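Local coordinates for CBS domain containing membrane protein (PDB 4ESY) that is of uncharacterised function but, through its C-terminal pair of CBS domains, probably senses a small ligand, perhaps a nucleotide, for a membrane-associated protein, at residues P93-E96 / H97-T101; A128-M131 / R132-G135. One frame throughout, in Å; residues are numbered along the deposited sequence.

Interaction 1 of 2, residues P93-E96 / H97-T101; sequences PEVE and HLFET
Val95 holds CG1 anti to its own nitrogen (chi1 174°), and Phe99 turns its ring carbon CG away from its carbonyl carbon (chi1 -75°); these two torsions lay the side chains alongside each other, one turn apart on the alpha-helix 92-102. The methyl CG1 of Val95 meets ring carbon CE2 of Phe99 at 3.6 Å. Ile79, from a loop of the same chain, packs on both residues and on Leu98, and this apolar side of the helix has Ile90 against Val95 as well. The backbone here has regular i to i+4 bonds; the straightest joins Phe99 N to Val95 O (3.1 Å, 169° at the hydrogen). On another side of the helix, in the conformer given for Glu100 (one of two deposited), Glu96 and Glu100 cross at about a right angle and Glu100 OE1 comes 3.6 Å from Glu96 OE2, a closeness of like charges that is therefore not certain; a water donates to both oxygens, while Arg103 makes a salt bridge to the same OE2 of Glu96. Glu94 faces outward and spends OE1 on a basic side chain of a neighbouring chain, which joins this helix to the subunit contact. Further along, His97 O takes two bonds from Thr101, its N at 3.0 Å and its OG1 at 3.1 Å, arriving from opposite faces of the carbonyl plane.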
ATOM      1  N   PRO B  93     -17.738 -26.270  -4.406  1.00 46.41           N
ATOM      2  CA  PRO B  93     -18.791 -25.945  -3.429  1.00 46.47           C
ATOM      3  C   PRO B  93     -18.282 -25.021  -2.311  1.00 41.31           C
ATOM      4  O   PRO B  93     -19.048 -24.228  -1.780  1.00 38.27           O
ATOM      5  CB  PRO B  93     -19.176 -27.314  -2.848  1.00 49.17           C
ATOM      6  CG  PRO B  93     -18.731 -28.305  -3.857  1.00 51.43           C
ATOM      7  CD  PRO B  93     -17.503 -27.721  -4.496  1.00 48.67           C
ATOM      8  N   GLU B  94     -16.996 -25.112  -1.979  1.00 38.25           N
ATOM      9  CA  GLU B  94     -16.448 -24.298  -0.907  1.00 35.24           C
ATOM     10  C   GLU B  94     -16.257 -22.850  -1.342  1.00 32.49           C
ATOM     11  O   GLU B  94     -16.464 -21.940  -0.550  1.00 30.97           O
ATOM     12  CB  GLU B  94     -15.133 -24.886  -0.384  1.00 37.72           C
ATOM     13  CG  GLU B  94     -15.309 -26.245   0.265  1.00 48.23           C
ATOM     14  CD  GLU B  94     -16.449 -26.236   1.272  1.00 55.31           C
ATOM     15  OE1 GLU B  94     -16.419 -25.396   2.209  1.00 54.37           O
ATOM     16  OE2 GLU B  94     -17.392 -27.043   1.100  1.00 60.30           O
ATOM     17  N   VAL B  95     -15.830 -22.641  -2.585  1.00 32.23           N
ATOM     18  CA  VAL B  95     -15.737 -21.283  -3.139  1.00 31.35           C
ATOM     19  C   VAL B  95     -17.129 -20.674  -3.193  1.00 31.32           C
ATOM     20  O   VAL B  95     -17.313 -19.506  -2.887  1.00 30.37           O
ATOM     21  CB  VAL B  95     -15.126 -21.279  -4.582  1.00 31.56           C
ATOM     22  CG1 VAL B  95     -15.183 -19.857  -5.206  1.00 31.81           C
ATOM     23  CG2 VAL B  95     -13.706 -21.849  -4.589  1.00 29.59           C
ATOM     24  N   GLU B  96     -18.117 -21.462  -3.601  1.00 34.67           N
ATOM     25  CA  GLU B  96     -19.462 -20.925  -3.692  1.00 38.94           C
ATOM     26  C   GLU B  96     -19.969 -20.516  -2.322  1.00 36.74           C
ATOM     27  O   GLU B  96     -20.650 -19.496  -2.178  1.00 34.95           O
ATOM     28  CB  GLU B  96     -20.422 -21.913  -4.343  1.00 49.27           C
ATOM     29  CG  GLU B  96     -21.079 -21.352  -5.603  1.00 57.16           C
ATOM     30  CD  GLU B  96     -21.678 -19.934  -5.433  1.00 61.54           C
ATOM     31  OE1 GLU B  96     -21.393 -19.064  -6.295  1.00 62.57           O
ATOM     32  OE2 GLU B  96     -22.447 -19.686  -4.465  1.00 63.94           O
ATOM     33  N   HIS B  97     -19.595 -21.289  -1.312  1.00 35.28           N
ATOM     34  CA  HIS B  97     -19.967 -20.965   0.060  1.00 36.11           C
ATOM     35  C   HIS B  97     -19.351 -19.631   0.541  1.00 32.82           C
ATOM     36  O   HIS B  97     -19.977 -18.840   1.283  1.00 31.04           O
ATOM     37  CB  HIS B  97     -19.574 -22.111   0.984  1.00 41.00           C
ATOM     38  CG  HIS B  97     -19.876 -21.839   2.420  1.00 46.06           C
ATOM     39  ND1 HIS B  97     -21.163 -21.688   2.888  1.00 49.51           N
ATOM     40  CD2 HIS B  97     -19.057 -21.630   3.479  1.00 47.65           C
ATOM     41  CE1 HIS B  97     -21.124 -21.421   4.182  1.00 51.80           C
ATOM     42  NE2 HIS B  97     -19.859 -21.376   4.564  1.00 50.37           N
ATOM     43  N   LEU B  98     -18.115 -19.386   0.120  1.00 29.82           N
ATOM     44  CA  LEU B  98     -17.488 -18.100   0.375  1.00 28.30           C
ATOM     45  C   LEU B  98     -18.275 -16.956  -0.260  1.00 27.00           C
ATOM     46  O   LEU B  98     -18.550 -15.950   0.391  1.00 26.74           O
ATOM     47  CB  LEU B  98     -16.036 -18.111  -0.121  1.00 27.74           C
ATOM     48  CG  LEU B  98     -15.134 -19.071   0.652  1.00 28.59           C
ATOM     49  CD1 LEU B  98     -13.702 -19.009   0.097  1.00 26.53           C
ATOM     50  CD2 LEU B  98     -15.177 -18.746   2.155  1.00 28.66           C
ATOM     51  N   PHE B  99     -18.622 -17.095  -1.528  1.00 27.77           N
ATOM     52  CA  PHE B  99     -19.469 -16.096  -2.184  1.00 29.30           C
ATOM     53  C   PHE B  99     -20.815 -15.882  -1.477  1.00 30.58           C
ATOM     54  O   PHE B  99     -21.272 -14.732  -1.348  1.00 29.33           O
ATOM     55  CB  PHE B  99     -19.698 -16.420  -3.660  1.00 30.94           C
ATOM     56  CG  PHE B  99     -18.509 -16.143  -4.533  1.00 31.97           C
ATOM     57  CD1 PHE B  99     -17.851 -14.920  -4.470  1.00 31.26           C
ATOM     58  CD2 PHE B  99     -18.026 -17.124  -5.404  1.00 33.47           C
ATOM     59  CE1 PHE B  99     -16.733 -14.661  -5.289  1.00 31.47           C
ATOM     60  CE2 PHE B  99     -16.912 -16.883  -6.226  1.00 32.93           C
ATOM     61  CZ  PHE B  99     -16.265 -15.653  -6.172  1.00 31.61           C
ATOM     62  N   GLU B 100     -21.434 -16.978  -1.044  0.60 33.37           N
ATOM     63  CA  GLU B 100     -22.709 -16.929  -0.327  0.60 35.79           C
ATOM     64  C   GLU B 100     -22.550 -16.067   0.942  0.60 33.17           C
ATOM     65  O   GLU B 100     -23.356 -15.185   1.231  0.60 32.45           O
ATOM     66  CB  GLU B 100     -23.172 -18.355   0.043  0.60 38.72           C
ATOM     67  CG  GLU B 100     -23.500 -19.262  -1.141  0.60 41.38           C
ATOM     68  CD  GLU B 100     -23.662 -20.764  -0.767  0.60 53.07           C
ATOM     69  OE1 GLU B 100     -23.810 -21.604  -1.688  0.60 53.58           O
ATOM     70  OE2 GLU B 100     -23.636 -21.110   0.437  0.60 53.21           O
ATOM     71  N   THR B 101     -21.490 -16.331   1.689  1.00 32.14           N
ATOM     72  CA  THR B 101     -21.193 -15.595   2.902  1.00 31.73           C
ATOM     73  C   THR B 101     -20.989 -14.104   2.610  1.00 29.20           C
ATOM     74  O   THR B 101     -21.451 -13.260   3.368  1.00 31.21           O
ATOM     75  CB  THR B 101     -19.954 -16.182   3.607  1.00 34.40           C
ATOM     76  OG1 THR B 101     -20.264 -17.517   4.048  1.00 38.89           O
ATOM     77  CG2 THR B 101     -19.586 -15.335   4.841  1.00 33.04           C
TER
HETATM   78  O   HOH W   1     -21.894 -24.399  -1.516  1.00 45.06           O
HETATM   79  O   HOH W   2     -24.984 -20.436  -4.300  1.00 52.36           O

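Interaction 2 of 2, residues A128-M131 / R132-G135; sequences ADQM and RRHG
The last turns of helix 124-134, in the second CBS domain, bring Arg132 back over Ala128 and Asp129 before a Schellman motif ends the helix. Arg132 N bonds to Ala128 O almost straight (171° at the hydrogen) though at a long 3.3 Å. The side chains of Asp129 and Arg132 run side by side, and a salt bridge of 2.9 Å links Asp129 OD1 to Arg132 NH1. The carboxylate oxygen comes over one face of the guanidinium, and the two planes stand 74° apart, so this is no flat two-pronged pair. A bend at chi3 of Arg132 (-141°) turns the guanidinium back toward the aspartate. Arg16, from the N-terminal helix, makes a salt bridge to Asp129 OD2, so one carboxylate is shared by two arginines, one at each oxygen. An alanine in place of Arg132 would remove the guanidinium and is likely to leave Asp129 OD1 without this cationic mate. Arg133 sets CG anti to its backbone nitrogen and bends at chi3; Asp129 O lies 3.6 Å above the plane of the Arg133 guanidinium, over its centre. Buried Met131, a selenomethionine, and Ala128 both pack on Leu156 of helix 153-157. At the end of the helix CD2 in the ring edge of His134 meets Gln130 O at 3.4 Å. Gly135 then takes a positive phi, with a weak bond from Gly135 N to Arg132 O at 2.9 Å; together with the pairing of Ile136 N and Met131 O, this completes the Schellman motif, a common C-terminal helix stop.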
ATOM      1  N   ALA B 128       1.116  13.457  10.397  1.00 27.84           N
ATOM      2  CA  ALA B 128       2.308  12.599  10.520  1.00 30.51           C
ATOM      3  C   ALA B 128       2.582  12.273  11.999  1.00 33.98           C
ATOM      4  O   ALA B 128       2.865  11.132  12.364  1.00 35.06           O
ATOM      5  CB  ALA B 128       3.510  13.281   9.900  1.00 30.68           C
ATOM      6  N   ASP B 129       2.458  13.283  12.847  1.00 34.17           N
ATOM      7  CA  ASP B 129       2.628  13.086  14.269  1.00 38.52           C
ATOM      8  C   ASP B 129       1.590  12.151  14.848  1.00 38.86           C
ATOM      9  O   ASP B 129       1.908  11.326  15.690  1.00 42.55           O
ATOM     10  CB  ASP B 129       2.600  14.437  14.978  1.00 44.45           C
ATOM     11  CG  ASP B 129       3.836  15.267  14.668  1.00 47.29           C
ATOM     12  OD1 ASP B 129       4.785  14.690  14.065  1.00 45.64           O
ATOM     13  OD2 ASP B 129       3.856  16.478  15.014  1.00 49.27           O
ATOM     14  N   GLN B 130       0.350  12.294  14.380  0.53 37.21           N
ATOM     15  CA  GLN B 130      -0.740  11.403  14.758  0.53 39.16           C
ATOM     16  C   GLN B 130      -0.409   9.955  14.394  0.53 39.96           C
ATOM     17  O   GLN B 130      -0.603   9.049  15.200  0.53 41.75           O
ATOM     18  CB  GLN B 130      -2.054  11.831  14.077  0.53 37.59           C
ATOM     19  CG  GLN B 130      -2.795  12.996  14.756  0.53 38.50           C
ATOM     20  CD  GLN B 130      -4.096  13.359  14.041  0.53 36.31           C
ATOM     21  OE1 GLN B 130      -4.176  13.314  12.815  0.53 33.69           O
ATOM     22  NE2 GLN B 130      -5.112  13.730  14.808  0.53 37.14           N
HETATM   23  N   MSE B 131       0.089   9.753  13.173  1.00 40.36           N
HETATM   24  CA  MSE B 131       0.428   8.401  12.667  1.00 45.05           C
HETATM   25  C   MSE B 131       1.327   7.671  13.649  1.00 52.11           C
HETATM   26  O   MSE B 131       0.951   6.644  14.199  1.00 54.99           O
HETATM   27  CB  MSE B 131       1.170   8.436  11.327  1.00 43.32           C
HETATM   28  CG  MSE B 131       0.328   8.601  10.098  1.00 41.47           C
HETATM   29 SE   MSE B 131      -0.760   7.129   9.399  0.86 47.85          SE
HETATM   30  CE  MSE B 131      -1.626   8.226   8.044  1.00 36.62           C
ATOM     31  N   ARG B 132       2.512   8.226  13.863  1.00 57.61           N
ATOM     32  CA  ARG B 132       3.512   7.635  14.745  1.00 66.81           C
ATOM     33  C   ARG B 132       3.021   7.457  16.181  1.00 67.88           C
ATOM     34  O   ARG B 132       3.226   6.398  16.772  1.00 72.71           O
ATOM     35  CB  ARG B 132       4.790   8.479  14.763  1.00 73.71           C
ATOM     36  CG  ARG B 132       5.195   9.073  13.429  1.00 76.89           C
ATOM     37  CD  ARG B 132       6.515   9.835  13.575  1.00 84.38           C
ATOM     38  NE  ARG B 132       6.548  11.077  12.800  1.00 85.39           N
ATOM     39  CZ  ARG B 132       6.793  12.272  13.329  1.00 88.23           C
ATOM     40  NH1 ARG B 132       6.800  13.355  12.554  1.00 86.71           N
ATOM     41  NH2 ARG B 132       7.033  12.379  14.635  1.00 91.62           N
ATOM     42  N   ARG B 133       2.396   8.493  16.740  1.00 64.82           N
ATOM     43  CA  ARG B 133       1.983   8.494  18.145  1.00 67.81           C
ATOM     44  C   ARG B 133       0.993   7.392  18.460  1.00 68.46           C
ATOM     45  O   ARG B 133       1.038   6.803  19.533  1.00 74.44           O
ATOM     46  CB  ARG B 133       1.393   9.845  18.541  1.00 67.79           C
ATOM     47  CG  ARG B 133       0.720   9.890  19.904  1.00 73.87           C
ATOM     48  CD  ARG B 133       0.474  11.340  20.346  1.00 76.09           C
ATOM     49  NE  ARG B 133      -0.063  12.151  19.248  1.00 74.36           N
ATOM     50  CZ  ARG B 133       0.605  13.117  18.610  1.00 72.86           C
ATOM     51  NH1 ARG B 133       1.853  13.425  18.967  1.00 74.67           N
ATOM     52  NH2 ARG B 133       0.020  13.784  17.615  1.00 68.16           N
ATOM     53  N   HIS B 134       0.105   7.106  17.522  1.00 62.35           N
ATOM     54  CA  HIS B 134      -0.843   6.032  17.706  1.00 63.13           C
ATOM     55  C   HIS B 134      -0.390   4.806  16.948  1.00 63.52           C
ATOM     56  O   HIS B 134      -1.065   3.784  16.962  1.00 63.21           O
ATOM     57  CB  HIS B 134      -2.221   6.446  17.216  1.00 60.69           C
ATOM     58  CG  HIS B 134      -2.828   7.565  18.002  1.00 60.74           C
ATOM     59  ND1 HIS B 134      -3.456   7.367  19.213  1.00 64.12           N
ATOM     60  CD2 HIS B 134      -2.910   8.892  17.746  1.00 57.52           C
ATOM     61  CE1 HIS B 134      -3.897   8.524  19.671  1.00 63.91           C
ATOM     62  NE2 HIS B 134      -3.577   9.467  18.802  1.00 60.22           N
ATOM     63  N   GLY B 135       0.757   4.925  16.284  1.00 59.04           N
ATOM     64  CA  GLY B 135       1.323   3.848  15.480  1.00 59.93           C
ATOM     65  C   GLY B 135       0.319   3.208  14.542  1.00 59.56           C
ATOM     66  O   GLY B 135       0.204   1.976  14.500  1.00 61.89           O
TER

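From the N terminus the chain passes helix 2-17, helix 37-46 and strands 53-55 and 61-64 before reaching interaction 1, within helix 92-102, and later interaction 2, at the end of helix 124-134. Each contact is local to one helix and closes no loop; the two follow in series, neither nesting nor crossing. They lie about 39 Å apart, centre to centre, on opposite sides of the chain's centre, and they do not touch. Interaction 1 sets a peripheral helix against the loop that carries Ile79 and against a neighbouring chain. Interaction 2 joins its helix to strand 138-143, helix 153-157 and, through Arg16, the N-terminal helix.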